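PDB 5O5C: putative decarboxylase involved in desferrioxamine biosynthesis from Erwinia amylovora, which probably catalyses the pyridoxal phosphate-dependent decarboxylation of lysine in the biosynthesis of the siderophore desferrioxamine E. Local coordinates for residues E56-G61 with N466-G471; R69-V74 with K91-R96. All blocks are in the same frame, centred on the assembly; numbering follows the deposited sequence.

Contact 1. Residues E56-G61 with N466-G471; sequences EKPFSG and NAVIAG
Lys57 and Asn466 bring the two backbones together, their CA atoms 5.7 Å apart, and Pro58 follows with its CA 6.0 Å from that of Ala467. After this brief side-by-side run the paths diverge, and no hydrogen bond crosses between them. In this fold-type I PLP enzyme, residues 466-471 come after helix 448-464 and run into strand 470-474, an outermost strand of the C-terminal antiparallel sheet within this chain, while 56-61 belong to the loop between helices 34-53 and 64-68. The contact therefore ties an N-terminal loop to the C-terminal sheet region.

Pro58 touches Asn466, Ala467 and Val468 in turn, the CD-CG-CB edge of its ring running along the opposite chain. Its CG sits 3.7 Å from Ala467 CA, and its CD lies 4.0 Å from Asn466 O. Next to CG, Pro58 CB meets Val468 CG2 at 3.9 Å, the two side chains passing in opposite directions. The same methyl, Val468 CG2, also reaches Phe59 CB, 4.1 Å away. Beyond CB the phenylalanine turns off: with CG anti to the backbone N (chi1 -176°), its ring leaves the valine and stacks on Phe462 of helix 448-464. Backbone hydrogen bonds join Val468 to Lys105 and Val107, and Pro58 to Trp100. Toward solvent the packing turns polar in character. The extended Lys57 chain sends NZ to a weak hydrogen bond with Ser464 O, and on the way its CD slants past Asn466 OD1 at 3.9 Å.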
loop_
_atom_site.group_PDB
_atom_site.type_symbol
_atom_site.label_atom_id
_atom_site.label_comp_id
_atom_site.label_asym_id
_atom_site.label_seq_id
_atom_site.Cartn_x
_atom_site.Cartn_y
_atom_site.Cartn_z
ATOM N N GLU B 56 1.440 11.234 29.178
ATOM C CA GLU B 56 0.473 11.126 30.288
ATOM C C GLU B 56 -0.960 10.905 29.795
ATOM O O GLU B 56 -1.901 10.701 30.590
ATOM C CB GLU B 56 0.489 12.426 31.082
ATOM C CG GLU B 56 1.674 12.539 32.000
ATOM C CD GLU B 56 1.353 13.391 33.207
ATOM O OE1 GLU B 56 1.161 14.611 33.004
ATOM O OE2 GLU B 56 1.285 12.836 34.334
ATOM N N LYS B 57 -1.145 10.981 28.486
ATOM C CA LYS B 57 -2.482 10.981 27.946
ATOM C C LYS B 57 -2.373 10.737 26.458
ATOM O O LYS B 57 -1.322 10.943 25.897
ATOM C CB LYS B 57 -3.265 12.275 28.299
ATOM C CG LYS B 57 -2.509 13.579 28.182
ATOM C CD LYS B 57 -3.419 14.770 28.447
ATOM C CE LYS B 57 -2.863 16.031 27.838
ATOM N NZ LYS B 57 -3.911 17.069 27.820
ATOM N N PRO B 58 -3.440 10.218 25.856
ATOM C CA PRO B 58 -3.421 9.765 24.477
ATOM C C PRO B 58 -3.322 10.850 23.440
ATOM O O PRO B 58 -2.887 10.569 22.347
ATOM C CB PRO B 58 -4.728 8.965 24.335
ATOM C CG PRO B 58 -5.599 9.415 25.440
ATOM C CD PRO B 58 -4.692 9.846 26.544
ATOM N N PHE B 59 -3.699 12.076 23.770
ATOM C CA PHE B 59 -3.610 13.190 22.827
ATOM C C PHE B 59 -3.389 14.510 23.613
ATOM O O PHE B 59 -3.555 14.553 24.835
ATOM C CB PHE B 59 -4.904 13.186 22.026
ATOM C CG PHE B 59 -4.977 14.200 20.945
ATOM C CD1 PHE B 59 -3.964 14.329 19.995
ATOM C CD2 PHE B 59 -6.097 14.995 20.831
ATOM C CE1 PHE B 59 -4.066 15.300 18.996
ATOM C CE2 PHE B 59 -6.198 15.959 19.843
ATOM C CZ PHE B 59 -5.183 16.086 18.909
ATOM N N SER B 60 -3.000 15.574 22.919
ATOM C CA SER B 60 -2.794 16.872 23.540
ATOM C C SER B 60 -4.019 17.779 23.499
ATOM O O SER B 60 -4.054 18.743 24.187
ATOM C CB SER B 60 -1.652 17.532 22.810
ATOM O OG SER B 60 -1.982 17.646 21.420
ATOM N N GLY B 61 -4.997 17.483 22.640
ATOM C CA GLY B 61 -6.121 18.373 22.381
ATOM C C GLY B 61 -5.937 19.413 21.291
ATOM O O GLY B 61 -6.899 20.035 20.875
ATOM N N ASN B 466 -7.895 13.841 27.436
ATOM C CA ASN B 466 -7.756 12.934 28.542
ATOM C C ASN B 466 -8.197 11.542 28.111
ATOM O O ASN B 466 -7.895 10.581 28.756
ATOM C CB ASN B 466 -8.429 13.433 29.822
ATOM C CG ASN B 466 -7.747 14.683 30.438
ATOM O OD1 ASN B 466 -6.547 14.719 30.762
ATOM N ND2 ASN B 466 -8.541 15.694 30.642
ATOM N N ALA B 467 -8.884 11.448 26.983
ATOM C CA ALA B 467 -9.140 10.193 26.327
ATOM C C ALA B 467 -9.508 10.426 24.864
ATOM O O ALA B 467 -9.803 11.545 24.451
ATOM C CB ALA B 467 -10.255 9.473 27.039
ATOM N N VAL B 468 -9.490 9.371 24.077
ATOM C CA VAL B 468 -9.975 9.491 22.696
ATOM C C VAL B 468 -11.101 8.510 22.483
ATOM O O VAL B 468 -10.921 7.334 22.601
ATOM C CB VAL B 468 -8.864 9.290 21.641
ATOM C CG1 VAL B 468 -9.367 9.667 20.240
ATOM C CG2 VAL B 468 -7.626 10.098 21.986
ATOM N N ILE B 469 -12.213 9.066 22.086
ATOM C CA ILE B 469 -13.499 8.451 21.816
ATOM C C ILE B 469 -13.758 8.576 20.305
ATOM O O ILE B 469 -13.181 9.449 19.638
ATOM C CB ILE B 469 -14.558 9.226 22.667
ATOM C CG1 ILE B 469 -15.951 8.677 22.581
ATOM C CG2 ILE B 469 -14.671 10.695 22.275
ATOM C CD1 ILE B 469 -16.918 9.453 23.476
ATOM N N ALA B 470 -14.622 7.739 19.748
ATOM C CA ALA B 470 -15.015 7.872 18.330
ATOM C C ALA B 470 -16.512 8.073 18.271
ATOM O O ALA B 470 -17.183 8.068 19.288
ATOM C CB ALA B 470 -14.580 6.655 17.527
ATOM N N GLY B 471 -17.042 8.220 17.074
ATOM C CA GLY B 471 -18.459 8.550 16.871
ATOM C C GLY B 471 -18.977 7.822 15.667
ATOM O O GLY B 471 -18.216 7.329 14.881
#

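Contact 2. Residues R69-V74 with K91-R96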
loop_
_atom_site.group_PDB
_atom_site.type_symbol
_atom_site.label_atom_id
_atom_site.label_comp_id
_atom_site.label_asym_id
_atom_site.label_seq_id
_atom_site.Cartn_x
_atom_site.Cartn_y
_atom_site.Cartn_z
ATOM N N ARG B 69 -0.223 26.448 12.328
ATOM C CA ARG B 69 0.588 27.623 12.637
ATOM C C ARG B 69 2.057 27.330 12.687
ATOM O O ARG B 69 2.844 28.149 12.291
ATOM C CB ARG B 69 0.230 28.241 13.984
ATOM C CG ARG B 69 -1.051 28.994 13.988
ATOM C CD ARG B 69 -1.362 29.505 15.386
ATOM N NE ARG B 69 -2.717 30.026 15.401
ATOM C CZ ARG B 69 -3.303 30.608 16.445
ATOM N NH1 ARG B 69 -2.640 30.818 17.581
ATOM N NH2 ARG B 69 -4.557 31.032 16.336
ATOM N N GLU B 70 2.439 26.174 13.212
ATOM C CA GLU B 70 3.858 25.830 13.259
ATOM C C GLU B 70 4.412 25.226 11.977
ATOM O O GLU B 70 5.597 25.020 11.877
ATOM C CB GLU B 70 4.126 24.901 14.418
ATOM C CG GLU B 70 4.054 25.574 15.758
ATOM C CD GLU B 70 4.212 24.572 16.880
ATOM O OE1 GLU B 70 4.515 23.402 16.608
ATOM O OE2 GLU B 70 4.003 24.934 18.036
ATOM N N PHE B 71 3.563 24.937 11.003
ATOM C CA PHE B 71 4.016 24.407 9.723
ATOM C C PHE B 71 4.278 25.505 8.688
ATOM O O PHE B 71 4.852 25.258 7.623
ATOM C CB PHE B 71 2.989 23.368 9.232
ATOM C CG PHE B 71 3.191 21.995 9.858
ATOM C CD1 PHE B 71 2.665 21.686 11.119
ATOM C CD2 PHE B 71 3.963 21.061 9.231
ATOM C CE1 PHE B 71 2.905 20.439 11.719
ATOM C CE2 PHE B 71 4.201 19.806 9.806
ATOM C CZ PHE B 71 3.661 19.481 11.038
ATOM N N SER B 72 3.851 26.730 8.987
ATOM C CA SER B 72 3.615 27.654 7.936
ATOM C C SER B 72 4.967 28.179 7.426
ATOM O O SER B 72 5.168 28.175 6.258
ATOM C CB SER B 72 2.616 28.719 8.373
ATOM O OG SER B 72 3.218 29.566 9.273
ATOM N N GLY B 73 5.926 28.494 8.294
ATOM C CA GLY B 73 7.271 28.922 7.812
ATOM C C GLY B 73 8.349 27.862 7.613
ATOM O O GLY B 73 9.493 28.203 7.456
ATOM N N VAL B 74 7.991 26.579 7.626
ATOM C CA VAL B 74 8.934 25.524 7.314
ATOM C C VAL B 74 9.057 25.411 5.805
ATOM O O VAL B 74 8.077 25.364 5.035
ATOM C CB VAL B 74 8.591 24.152 7.977
ATOM C CG1 VAL B 74 9.660 23.121 7.664
ATOM C CG2 VAL B 74 8.484 24.317 9.487
ATOM N N LYS B 91 10.146 16.555 17.241
ATOM C CA LYS B 91 9.607 16.640 18.585
ATOM C C LYS B 91 8.423 17.530 18.660
ATOM O O LYS B 91 7.411 17.133 19.217
ATOM C CB LYS B 91 10.622 17.146 19.586
ATOM C CG LYS B 91 11.533 16.100 20.172
ATOM C CD LYS B 91 12.339 16.738 21.298
ATOM C CE LYS B 91 13.625 15.981 21.540
ATOM N NZ LYS B 91 14.332 16.661 22.647
ATOM N N LYS B 92 8.530 18.723 18.098
ATOM C CA LYS B 92 7.445 19.676 18.219
ATOM C C LYS B 92 6.354 19.499 17.178
ATOM O O LYS B 92 5.183 19.591 17.563
ATOM C CB LYS B 92 7.886 21.149 18.429
ATOM C CG LYS B 92 8.904 21.741 17.479
ATOM C CD LYS B 92 9.462 23.053 18.039
ATOM C CE LYS B 92 10.839 23.310 17.441
ATOM N NZ LYS B 92 11.172 24.761 17.385
ATOM N N LEU B 93 6.711 19.157 15.930
ATOM C CA LEU B 93 5.730 19.079 14.817
ATOM C C LEU B 93 4.899 17.780 14.732
ATOM O O LEU B 93 3.845 17.750 14.098
ATOM C CB LEU B 93 6.398 19.409 13.464
ATOM C CG LEU B 93 7.087 20.782 13.400
ATOM C CD1 LEU B 93 7.857 21.008 12.090
ATOM C CD2 LEU B 93 6.103 21.917 13.626
ATOM N N TYR B 94 5.310 16.748 15.439
ATOM C CA TYR B 94 4.768 15.448 15.230
ATOM C C TYR B 94 4.517 14.758 16.555
ATOM O O TYR B 94 3.370 14.398 16.832
ATOM C CB TYR B 94 5.668 14.617 14.299
ATOM C CG TYR B 94 5.193 13.206 14.100
ATOM C CD1 TYR B 94 3.897 12.949 13.718
ATOM C CD2 TYR B 94 6.049 12.105 14.307
ATOM C CE1 TYR B 94 3.464 11.697 13.543
ATOM C CE2 TYR B 94 5.598 10.806 14.129
ATOM C CZ TYR B 94 4.293 10.612 13.782
ATOM O OH TYR B 94 3.760 9.350 13.567
ATOM N N LEU B 95 5.577 14.562 17.342
ATOM C CA LEU B 95 5.502 13.758 18.561
ATOM C C LEU B 95 4.695 14.451 19.636
ATOM O O LEU B 95 3.934 13.791 20.327
ATOM C CB LEU B 95 6.861 13.403 19.108
ATOM C CG LEU B 95 7.773 12.657 18.149
ATOM C CD1 LEU B 95 9.206 12.664 18.649
ATOM C CD2 LEU B 95 7.336 11.270 17.771
ATOM N N ARG B 96 4.789 15.785 19.682
ATOM C CA ARG B 96 4.139 16.580 20.681
ATOM C C ARG B 96 2.644 16.256 20.714
ATOM O O ARG B 96 2.137 15.961 21.755
ATOM C CB ARG B 96 4.338 18.072 20.417
ATOM C CG ARG B 96 4.348 18.922 21.652
ATOM C CD ARG B 96 4.563 20.401 21.329
ATOM N NE ARG B 96 5.709 20.925 22.066
ATOM C CZ ARG B 96 6.037 22.213 22.198
ATOM N NH1 ARG B 96 5.340 23.187 21.611
ATOM N NH2 ARG B 96 7.098 22.514 22.915
#
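Leu93 enters the contact from the last turns of helix 83-95, where a wider pi-type turn is marked by the weak backbone hydrogen bond from Arg96 N to Lys91 O, and it meets Glu70, Phe71 and Val74. The last two of these bound a type I beta turn, Phe71 to Val74. Leu93 CB comes first, 3.7 Å from Phe71 CZ, at the far end of the ring; that same CZ lies 3.5 Å from Leu93 O. Chi1 of -57° sets CG anti to the carbonyl carbon, and from that branch point, with chi2 174°, CD1 and CD2 go to different neighbours. CD1 makes the looser touch, 4.3 Å from Val74 CG2. CD2 lies over one face of the Phe71 ring, near the rim, 4.0 Å above its plane, and also packs 3.6 Å from Glu70 O and 3.7 Å from Glu70 CB. The second subunit takes part as well: its Trp389 packs on Leu93, and its Lys147 NZ hydrogen-bonds Phe71 O, so this corner belongs to the dimer interface. Farther out, the extended Glu70 chain crosses Arg96 at about a right angle. Their flat groups are 62° apart, and Glu70 OE2 stops 4.2 Å from Arg96 NH1, too far for a salt bridge, though the opposite charges probably still attract.

Overall arrangement
Both contacts draw on the N-terminal region, and their centres lie 19 Å apart on the same side of the chain's centre. Contact 1 is the more buried and joins parts of the chain 405 residues apart; contact 2, nested inside that long loop, closes a short local turn against its neighbouring helix. Each is mainly apolar packing with no hydrogen bond across it, but contact 1 relies on a proline against backbone, contact 2 on a leucine against a phenylalanine with a loose charge pair at its rim. Contact 2 also faces the second subunit, whose residues pack on it. The two meet where Ser60 CB lies 4.2 Å from Arg96 O.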